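Local atomic coordinates of glucose dehydrogenase (Serratia sp. FS14, PDB entry 7CDY), a protein that belongs to the glucose/sorbosone dehydrogenase family of beta-propeller proteins and binds a calcium ion. Residues Trp186-Arg191 against Pro223-Trp229; Gly203-Glu207 against Leu218-Leu222; Tyr136-Gly142 against Gly158-Thr164. All blocks are in the same frame, centred on the assembly; numbering follows the deposited sequence.

Interaction 1: residues Trp186-Arg191 against Pro223-Trp229; sequences WSYGHR and PGKNYGW. With CA (calcium ion), chain D.
A calcium site and an Asx turn lie in this contact, where the end of strand 185-187 and the loop after it meet the loop that follows strand 216-219 of the propeller. The calcium ion is bound by Tyr227 O at 2.3 Å and by four waters; Glu217 also binds it. Water 1 is one of these ligands and donates to Gly189 O, so segment 186-191 reaches the metal through its second shell. Gly189 O also accepts from Trp229 N, which lies above its carbonyl plane, so two donors hold this oxygen. Further backbone bonds run along the contact: Gly224 N donates to Trp186 O, Tyr188 N to Lys225 O, and Tyr227 N to Tyr188 O at 2.8 Å. Asn226 closes the Asx turn with OD1 accepting from Gly228 N, while its ND2 bonds to Gln151. Its CB and CG lie over one face of the Tyr188 ring; amide and ring planes differ by 32°. The rings of His190 and Tyr227 are nearly parallel, at 8°, but slid apart. Ser187 OG and His190 NE2 share a hydrogen bond of 2.8 Å, and Glu209 takes His190 ND1, so both ring nitrogens are held. Pro223 CB sits over the six-membered ring of Trp186, 3.6 Å from its centroid. At the other end the extended Arg191 lays CD over the six-membered ring of Trp229, 3.4 Å from the centroid.

Interaction 2: residues Gly203-Glu207 against Leu218-Leu222; sequences GAIWE and LNIPL
Glu207 and Asn219 form an antiparallel hydrogen-bonded pair in the beta hairpin of strands 205-210 and 216-219. Glu207 N donates to Asn219 O at 2.9 Å, and Asn219 N returns a bond to Glu207 O at 2.8 Å. The Glu207 side chain can be followed outward. CB packs against Pro221 CD at 4.1 Å. CG is anti to the backbone N (chi1 174°), and the chain then bends at chi2 (-95°). This bend brings the carboxylate alongside the Asn219 amide. OE1 accepts from Asn219 ND2 at 3.0 Å on its syn side, and the acceptor lies in the amide plane. The same ND2 also bonds to Glu217, a calcium ligand. OE2 lies close to Glu209 OE2. Just past the strand, Ile220 runs beside Trp206, with CG1 over the five-membered ring at 3.7 Å from its centroid. Leu218 CD2 reaches CZ3 of the same indole. Where the hairpin opens, water 5 donates to both Ile205 O and Pro221 O. The amide of Asn219 thus links the buried carboxylate of Glu207 to that of Glu217 at the metal, its ND2 donating to both.

Interaction 3: residues Tyr136-Gly142 against Gly158-Thr164; sequences YLFIALG and GKLVRLT
Arg162 crosses Phe138 on one face of this strand pair and goes on to Tyr136, just before the strand. Its CG is anti to the backbone N (chi1 -176°), which lays the aliphatic part over the Phe138 ring. CG is 4.0 Å from that ring's centroid, and CD comes to 3.5 Å from Phe138 CZ. The chain then bends at chi3 (68°) and carries the guanidinium over Tyr136. NH1 lies above the centre of the tyrosine ring in a cation-pi contact, with ring and guanidinium planes 44° apart. On the other face Ile139 CD1 touches Leu163 CD1 at 3.7 Å and also meets Val161 CG1. Leu141 CD1 also reaches Val161 CG2.

The backbones set this register. Leu137 and Leu163 exchange N-H to O bonds in both directions, as do Ile139 and Val161, with Val161 N to Ile139 O at 2.8 Å. Phe138 with Arg162 and Ala140 with Leu160 are the non-hydrogen-bonded pairs. Toward the Gly142 and Gly158 end, Leu141 N donates to Lys159 O, and Gly158 N to Gly142 O at 3.0 Å.

Further out, Asp172 and Asn173 bind NH2 of Arg162, which probably helps to hold the guanidinium above Tyr136. The Phe138 ring meets Trp186 edge-to-face. Phe113 of strand 109-114 packs against Ile139, Leu141, Val161 and Leu163. Strands 137-140 and 160-163 are the two middle strands of a four-stranded antiparallel sheet, the arrangement of a beta-propeller blade.

In the fold
Interaction 3 pairs the inner strands of one four-stranded sheet, and interaction 2 does the same for the next sheet in the chain. Interaction 1 connects the two: segment 186-191 leaves the first sheet, and 223-229 follows the second. All three contacts are largely buried, though interaction 1 has exposed residues at Pro223 and Lys225. Trp186 and Ser187 pair with Leu160 in a classic beta bulge. Trp186 NE1 bonds to Pro221 O, and Tyr227 OH to Leu222 N. The chemistry shifts from an apolar face and an arginine over aromatic rings in interaction 3, through carboxylate and amide in interaction 2, to calcium and its waters in interaction 1.

Interaction 1: residues Trp186-Arg191 against Pro223-Trp229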
loop_
_atom_site.group_PDB
_atom_site.type_symbol
_atom_site.label_atom_id
_atom_site.label_comp_id
_atom_site.label_asym_id
_atom_site.label_seq_id
_atom_site.Cartn_x
_atom_site.Cartn_y
_atom_site.Cartn_z
ATOM N N TRP A 186 3.826 13.459 -6.695
ATOM C CA TRP A 186 5.244 13.144 -6.628
ATOM C C TRP A 186 5.719 12.483 -7.913
ATOM O O TRP A 186 6.678 12.946 -8.534
ATOM C CB TRP A 186 5.515 12.228 -5.423
ATOM C CG TRP A 186 6.952 11.830 -5.229
ATOM C CD1 TRP A 186 7.539 10.647 -5.603
ATOM C CD2 TRP A 186 7.976 12.603 -4.601
ATOM N NE1 TRP A 186 8.863 10.646 -5.251
ATOM C CE2 TRP A 186 9.157 11.832 -4.626
ATOM C CE3 TRP A 186 8.011 13.876 -4.023
ATOM C CZ2 TRP A 186 10.359 12.295 -4.088
ATOM C CZ3 TRP A 186 9.208 14.333 -3.486
ATOM C CH2 TRP A 186 10.362 13.542 -3.522
ATOM N N SER A 187 5.064 11.394 -8.331
ATOM C CA SER A 187 5.395 10.691 -9.566
ATOM C C SER A 187 4.111 10.209 -10.224
ATOM O O SER A 187 3.050 10.147 -9.596
ATOM C CB SER A 187 6.352 9.523 -9.317
ATOM O OG SER A 187 5.812 8.619 -8.356
ATOM N N TYR A 188 4.215 9.856 -11.504
ATOM C CA TYR A 188 3.036 9.510 -12.285
ATOM C C TYR A 188 3.320 8.281 -13.140
ATOM O O TYR A 188 4.414 7.719 -13.107
ATOM C CB TYR A 188 2.506 10.721 -13.063
ATOM C CG TYR A 188 3.315 11.211 -14.243
ATOM C CD1 TYR A 188 4.566 11.794 -14.077
ATOM C CD2 TYR A 188 2.787 11.145 -15.519
ATOM C CE1 TYR A 188 5.282 12.267 -15.174
ATOM C CE2 TYR A 188 3.488 11.625 -16.615
ATOM C CZ TYR A 188 4.725 12.181 -16.426
ATOM O OH TYR A 188 5.426 12.650 -17.523
ATOM N N GLY A 189 2.313 7.846 -13.897
ATOM C CA GLY A 189 2.466 6.643 -14.697
ATOM C C GLY A 189 2.490 5.352 -13.912
ATOM O O GLY A 189 3.204 4.413 -14.292
ATOM N N HIS A 190 1.711 5.273 -12.834
ATOM C CA HIS A 190 1.559 4.068 -12.033
ATOM C C HIS A 190 0.217 3.409 -12.342
ATOM O O HIS A 190 -0.745 4.077 -12.732
ATOM C CB HIS A 190 1.643 4.425 -10.542
ATOM C CG HIS A 190 2.937 5.073 -10.158
ATOM N ND1 HIS A 190 4.130 4.382 -10.126
ATOM C CD2 HIS A 190 3.237 6.354 -9.825
ATOM C CE1 HIS A 190 5.106 5.202 -9.769
ATOM N NE2 HIS A 190 4.590 6.404 -9.583
ATOM N N ARG A 191 0.170 2.078 -12.192
ATOM C CA ARG A 191 -1.056 1.336 -12.482
ATOM C C ARG A 191 -1.923 1.118 -11.239
ATOM O O ARG A 191 -2.919 1.825 -11.050
ATOM C CB ARG A 191 -0.753 0.017 -13.195
ATOM C CG ARG A 191 -1.997 -0.709 -13.660
ATOM C CD ARG A 191 -1.623 -1.976 -14.425
ATOM N NE ARG A 191 -2.805 -2.765 -14.758
ATOM C CZ ARG A 191 -3.408 -3.581 -13.905
ATOM N NH1 ARG A 191 -2.904 -3.754 -12.692
ATOM N NH2 ARG A 191 -4.493 -4.240 -14.276
ATOM N N PRO A 223 10.962 12.255 -7.975
ATOM C CA PRO A 223 9.980 13.339 -8.132
ATOM C C PRO A 223 9.908 13.847 -9.565
ATOM O O PRO A 223 10.933 14.138 -10.193
ATOM C CB PRO A 223 10.485 14.425 -7.170
ATOM C CG PRO A 223 11.949 14.127 -6.982
ATOM C CD PRO A 223 12.066 12.625 -7.070
ATOM N N GLY A 224 8.696 13.925 -10.081
ATOM C CA GLY A 224 8.415 14.407 -11.438
ATOM C C GLY A 224 8.611 13.337 -12.507
ATOM O O GLY A 224 8.382 13.635 -13.604
ATOM N N LYS A 225 8.996 12.134 -12.130
ATOM C CA LYS A 225 9.266 11.058 -13.115
ATOM C C LYS A 225 8.001 10.260 -13.474
ATOM O O LYS A 225 7.087 10.131 -12.697
ATOM C CB LYS A 225 10.352 10.127 -12.583
ATOM C CG LYS A 225 11.775 10.473 -12.968
ATOM C CD LYS A 225 12.199 11.802 -12.622
ATOM C CE LYS A 225 13.681 11.924 -12.961
ATOM N NZ LYS A 225 14.065 13.324 -13.199
ATOM N N ASN A 226 8.043 9.752 -14.677
ATOM C CA ASN A 226 6.976 8.964 -15.328
ATOM C C ASN A 226 7.353 7.483 -15.262
ATOM O O ASN A 226 8.305 7.132 -15.877
ATOM C CB ASN A 226 6.870 9.450 -16.772
ATOM C CG ASN A 226 5.659 8.914 -17.488
ATOM O OD1 ASN A 226 5.092 7.933 -17.086
ATOM N ND2 ASN A 226 5.303 9.535 -18.585
ATOM N N TYR A 227 6.525 6.650 -14.639
ATOM C CA TYR A 227 6.741 5.184 -14.463
ATOM C C TYR A 227 6.132 4.372 -15.630
ATOM O O TYR A 227 6.146 3.175 -15.669
ATOM C CB TYR A 227 6.568 4.756 -12.995
ATOM C CG TYR A 227 7.712 5.355 -12.226
ATOM C CD1 TYR A 227 7.681 6.671 -11.811
ATOM C CD2 TYR A 227 8.897 4.674 -12.115
ATOM C CE1 TYR A 227 8.796 7.278 -11.275
ATOM C CE2 TYR A 227 10.011 5.263 -11.565
ATOM C CZ TYR A 227 9.968 6.576 -11.168
ATOM O OH TYR A 227 11.096 7.146 -10.705
ATOM N N GLY A 228 5.589 5.129 -16.572
ATOM C CA GLY A 228 5.219 4.661 -17.924
ATOM C C GLY A 228 3.849 4.075 -18.169
ATOM O O GLY A 228 3.485 3.979 -19.319
ATOM N N TRP A 229 3.121 3.703 -17.134
ATOM C CA TRP A 229 1.819 3.042 -17.410
ATOM C C TRP A 229 0.878 4.037 -18.079
ATOM O O TRP A 229 0.770 5.135 -17.588
ATOM C CB TRP A 229 1.195 2.511 -16.123
ATOM C CG TRP A 229 -0.169 1.902 -16.306
ATOM C CD1 TRP A 229 -1.362 2.470 -15.972
ATOM C CD2 TRP A 229 -0.486 0.669 -16.968
ATOM N NE1 TRP A 229 -2.398 1.652 -16.319
ATOM C CE2 TRP A 229 -1.891 0.527 -16.908
ATOM C CE3 TRP A 229 0.267 -0.373 -17.509
ATOM C CZ2 TRP A 229 -2.556 -0.582 -17.426
ATOM C CZ3 TRP A 229 -0.377 -1.476 -18.017
ATOM C CH2 TRP A 229 -1.772 -1.570 -17.963
HETATM CA CA CA D . 6.121 0.957 -15.020
HETATM O O HOH W 1 4.454 1.996 -13.611
HETATM O O HOH W 2 4.215 0.412 -16.383
HETATM O O HOH W 3 7.290 0.637 -17.053
HETATM O O HOH W 4 8.306 1.507 -14.035
#

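Interaction 2: residues Gly203-Glu207 against Leu218-Leu222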
loop_
_atom_site.group_PDB
_atom_site.type_symbol
_atom_site.label_atom_id
_atom_site.label_comp_id
_atom_site.label_asym_id
_atom_site.label_seq_id
_atom_site.Cartn_x
_atom_site.Cartn_y
_atom_site.Cartn_z
ATOM N N GLY A 203 16.653 5.901 3.194
ATOM C CA GLY A 203 15.684 6.961 3.354
ATOM C C GLY A 203 14.806 7.211 2.153
ATOM O O GLY A 203 14.018 8.162 2.169
ATOM N N ALA A 204 14.895 6.379 1.122
ATOM C CA ALA A 204 14.065 6.536 -0.065
ATOM C C ALA A 204 12.771 5.742 0.061
ATOM O O ALA A 204 12.760 4.617 0.573
ATOM C CB ALA A 204 14.815 6.051 -1.304
ATOM N N ILE A 205 11.683 6.329 -0.435
ATOM C CA ILE A 205 10.430 5.598 -0.608
ATOM C C ILE A 205 10.550 4.641 -1.786
ATOM O O ILE A 205 10.956 5.036 -2.887
ATOM C CB ILE A 205 9.270 6.587 -0.814
ATOM C CG1 ILE A 205 9.015 7.408 0.455
ATOM C CG2 ILE A 205 7.997 5.852 -1.271
ATOM C CD1 ILE A 205 8.283 6.643 1.546
ATOM N N TRP A 206 10.204 3.375 -1.562
ATOM C CA TRP A 206 10.059 2.379 -2.616
ATOM C C TRP A 206 8.583 2.021 -2.759
ATOM O O TRP A 206 7.786 2.174 -1.821
ATOM C CB TRP A 206 10.859 1.109 -2.312
ATOM C CG TRP A 206 12.370 1.247 -2.332
ATOM C CD1 TRP A 206 13.118 2.372 -2.082
ATOM C CD2 TRP A 206 13.308 0.189 -2.575
ATOM N NE1 TRP A 206 14.466 2.067 -2.185
ATOM C CE2 TRP A 206 14.602 0.736 -2.485
ATOM C CE3 TRP A 206 13.170 -1.169 -2.873
ATOM C CZ2 TRP A 206 15.758 -0.037 -2.678
ATOM C CZ3 TRP A 206 14.318 -1.936 -3.066
ATOM C CH2 TRP A 206 15.592 -1.365 -2.963
ATOM N N GLU A 207 8.228 1.516 -3.941
ATOM C CA GLU A 207 6.838 1.275 -4.301
ATOM C C GLU A 207 6.765 -0.006 -5.112
ATOM O O GLU A 207 7.721 -0.364 -5.807
ATOM C CB GLU A 207 6.292 2.468 -5.111
ATOM C CG GLU A 207 4.888 2.318 -5.679
ATOM C CD GLU A 207 4.852 1.833 -7.118
ATOM O OE1 GLU A 207 5.882 1.354 -7.641
ATOM O OE2 GLU A 207 3.756 1.909 -7.715
ATOM N N LEU A 218 8.460 -3.428 -9.150
ATOM C CA LEU A 218 9.012 -2.709 -8.007
ATOM C C LEU A 218 9.760 -1.488 -8.534
ATOM O O LEU A 218 10.593 -1.621 -9.436
ATOM C CB LEU A 218 9.985 -3.630 -7.265
ATOM C CG LEU A 218 10.793 -3.071 -6.095
ATOM C CD1 LEU A 218 9.886 -2.755 -4.926
ATOM C CD2 LEU A 218 11.854 -4.068 -5.672
ATOM N N ASN A 219 9.450 -0.302 -7.994
ATOM C CA ASN A 219 10.017 0.972 -8.437
ATOM C C ASN A 219 10.606 1.742 -7.260
ATOM O O ASN A 219 10.184 1.578 -6.113
ATOM C CB ASN A 219 8.931 1.857 -9.072
ATOM C CG ASN A 219 8.384 1.277 -10.369
ATOM O OD1 ASN A 219 9.110 1.174 -11.353
ATOM N ND2 ASN A 219 7.100 0.939 -10.395
ATOM N N ILE A 220 11.560 2.625 -7.555
ATOM C CA ILE A 220 12.009 3.653 -6.611
ATOM C C ILE A 220 11.588 5.001 -7.188
ATOM O O ILE A 220 12.303 5.568 -8.026
ATOM C CB ILE A 220 13.526 3.602 -6.359
ATOM C CG1 ILE A 220 13.969 2.222 -5.865
ATOM C CG2 ILE A 220 13.949 4.689 -5.366
ATOM C CD1 ILE A 220 15.498 2.062 -5.782
ATOM N N PRO A 221 10.433 5.539 -6.810
ATOM C CA PRO A 221 9.867 6.676 -7.558
ATOM C C PRO A 221 10.566 7.992 -7.250
ATOM O O PRO A 221 10.640 8.423 -6.096
ATOM C CB PRO A 221 8.408 6.717 -7.099
ATOM C CG PRO A 221 8.416 5.971 -5.784
ATOM C CD PRO A 221 9.474 4.937 -5.870
ATOM N N LEU A 222 11.036 8.642 -8.295
ATOM C CA LEU A 222 11.714 9.926 -8.216
ATOM C C LEU A 222 10.760 11.070 -8.561
ATOM O O LEU A 222 9.831 10.901 -9.354
ATOM C CB LEU A 222 12.899 9.933 -9.187
ATOM C CG LEU A 222 13.942 8.844 -8.933
ATOM C CD1 LEU A 222 15.028 8.884 -10.001
ATOM C CD2 LEU A 222 14.547 8.997 -7.545
HETATM O O HOH W 5 11.875 7.473 -3.861
#

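Interaction 3: residues Tyr136-Gly142 against Gly158-Thr164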
loop_
_atom_site.group_PDB
_atom_site.type_symbol
_atom_site.label_atom_id
_atom_site.label_comp_id
_atom_site.label_asym_id
_atom_site.label_seq_id
_atom_site.Cartn_x
_atom_site.Cartn_y
_atom_site.Cartn_z
ATOM N N TYR A 136 6.686 13.622 6.056
ATOM C CA TYR A 136 5.776 13.836 4.938
ATOM C C TYR A 136 5.030 12.544 4.622
ATOM O O TYR A 136 5.562 11.436 4.778
ATOM C CB TYR A 136 6.522 14.319 3.696
ATOM C CG TYR A 136 7.100 15.711 3.873
ATOM C CD1 TYR A 136 6.325 16.842 3.646
ATOM C CD2 TYR A 136 8.412 15.881 4.298
ATOM C CE1 TYR A 136 6.853 18.117 3.821
ATOM C CE2 TYR A 136 8.952 17.149 4.478
ATOM C CZ TYR A 136 8.165 18.254 4.229
ATOM O OH TYR A 136 8.686 19.522 4.412
ATOM N N LEU A 137 3.787 12.697 4.189
ATOM C CA LEU A 137 2.901 11.569 3.930
ATOM C C LEU A 137 2.890 11.254 2.442
ATOM O O LEU A 137 2.524 12.108 1.627
ATOM C CB LEU A 137 1.492 11.915 4.403
ATOM C CG LEU A 137 0.439 10.831 4.161
ATOM C CD1 LEU A 137 0.810 9.506 4.839
ATOM C CD2 LEU A 137 -0.930 11.327 4.630
ATOM N N PHE A 138 3.278 10.028 2.090
ATOM C CA PHE A 138 3.160 9.518 0.729
ATOM C C PHE A 138 1.902 8.668 0.573
ATOM O O PHE A 138 1.577 7.846 1.438
ATOM C CB PHE A 138 4.394 8.708 0.342
ATOM C CG PHE A 138 5.589 9.552 0.004
ATOM C CD1 PHE A 138 6.323 10.170 0.999
ATOM C CD2 PHE A 138 5.980 9.718 -1.318
ATOM C CE1 PHE A 138 7.423 10.959 0.677
ATOM C CE2 PHE A 138 7.082 10.488 -1.640
ATOM C CZ PHE A 138 7.793 11.108 -0.644
ATOM N N ILE A 139 1.188 8.886 -0.528
ATOM C CA ILE A 139 -0.081 8.223 -0.805
ATOM C C ILE A 139 0.002 7.633 -2.208
ATOM O O ILE A 139 0.204 8.367 -3.181
ATOM C CB ILE A 139 -1.251 9.218 -0.733
ATOM C CG1 ILE A 139 -1.280 9.949 0.616
ATOM C CG2 ILE A 139 -2.556 8.516 -1.017
ATOM C CD1 ILE A 139 -2.168 11.180 0.606
ATOM N N ALA A 140 -0.193 6.319 -2.325
ATOM C CA ALA A 140 -0.112 5.626 -3.611
ATOM C C ALA A 140 -1.520 5.445 -4.167
ATOM O O ALA A 140 -2.378 4.848 -3.508
ATOM C CB ALA A 140 0.587 4.277 -3.436
ATOM N N LEU A 141 -1.756 5.936 -5.380
ATOM C CA LEU A 141 -3.079 5.926 -5.993
ATOM C C LEU A 141 -3.088 5.133 -7.291
ATOM O O LEU A 141 -2.247 5.356 -8.170
ATOM C CB LEU A 141 -3.544 7.351 -6.281
ATOM C CG LEU A 141 -3.648 8.270 -5.064
ATOM C CD1 LEU A 141 -3.908 9.702 -5.496
ATOM C CD2 LEU A 141 -4.758 7.792 -4.137
ATOM N N GLY A 142 -4.058 4.217 -7.421
ATOM C CA GLY A 142 -4.286 3.554 -8.686
ATOM C C GLY A 142 -4.988 4.469 -9.677
ATOM O O GLY A 142 -5.426 5.575 -9.364
ATOM N N GLY A 158 -3.331 7.068 -10.891
ATOM C CA GLY A 158 -2.026 6.512 -11.232
ATOM C C GLY A 158 -0.868 7.372 -10.789
ATOM O O GLY A 158 0.147 7.463 -11.491
ATOM N N LYS A 159 -1.012 8.021 -9.644
ATOM C CA LYS A 159 -0.026 8.947 -9.119
ATOM C C LYS A 159 0.411 8.493 -7.735
ATOM O O LYS A 159 -0.363 7.888 -6.979
ATOM C CB LYS A 159 -0.632 10.352 -8.947
ATOM C CG LYS A 159 -1.326 10.921 -10.178
ATOM C CD LYS A 159 -0.332 11.108 -11.299
ATOM C CE LYS A 159 -0.877 11.907 -12.487
ATOM N NZ LYS A 159 -1.842 11.132 -13.313
ATOM N N LEU A 160 1.663 8.772 -7.411
ATOM C CA LEU A 160 2.122 8.828 -6.033
ATOM C C LEU A 160 2.069 10.288 -5.608
ATOM O O LEU A 160 2.542 11.161 -6.343
ATOM C CB LEU A 160 3.552 8.302 -5.943
ATOM C CG LEU A 160 4.218 8.235 -4.575
ATOM C CD1 LEU A 160 3.365 7.461 -3.587
ATOM C CD2 LEU A 160 5.590 7.607 -4.689
ATOM N N VAL A 161 1.480 10.555 -4.443
ATOM C CA VAL A 161 1.259 11.908 -3.948
ATOM C C VAL A 161 2.088 12.091 -2.683
ATOM O O VAL A 161 2.263 11.145 -1.909
ATOM C CB VAL A 161 -0.250 12.081 -3.663
ATOM C CG1 VAL A 161 -0.525 13.148 -2.611
ATOM C CG2 VAL A 161 -1.002 12.373 -4.957
ATOM N N ARG A 162 2.627 13.300 -2.484
ATOM C CA ARG A 162 3.325 13.657 -1.249
ATOM C C ARG A 162 2.681 14.898 -0.655
ATOM O O ARG A 162 2.585 15.933 -1.330
ATOM C CB ARG A 162 4.812 13.929 -1.472
ATOM C CG ARG A 162 5.548 14.195 -0.157
ATOM C CD ARG A 162 7.028 14.515 -0.340
ATOM N NE ARG A 162 7.228 15.798 -1.003
ATOM C CZ ARG A 162 8.036 16.766 -0.576
ATOM N NH1 ARG A 162 8.735 16.635 0.543
ATOM N NH2 ARG A 162 8.137 17.874 -1.291
ATOM N N LEU A 163 2.264 14.805 0.611
ATOM C CA LEU A 163 1.613 15.888 1.341
ATOM C C LEU A 163 2.285 16.088 2.693
ATOM O O LEU A 163 3.044 15.245 3.169
ATOM C CB LEU A 163 0.125 15.601 1.567
ATOM C CG LEU A 163 -0.706 15.320 0.314
ATOM C CD1 LEU A 163 -2.110 14.886 0.701
ATOM C CD2 LEU A 163 -0.740 16.539 -0.595
ATOM N N THR A 164 1.975 17.222 3.323
ATOM C CA THR A 164 2.339 17.393 4.724
ATOM C C THR A 164 1.444 16.527 5.607
ATOM O O THR A 164 0.460 15.932 5.157
ATOM C CB THR A 164 2.180 18.852 5.170
ATOM O OG1 THR A 164 0.787 19.173 5.267
ATOM C CG2 THR A 164 2.888 19.821 4.198
#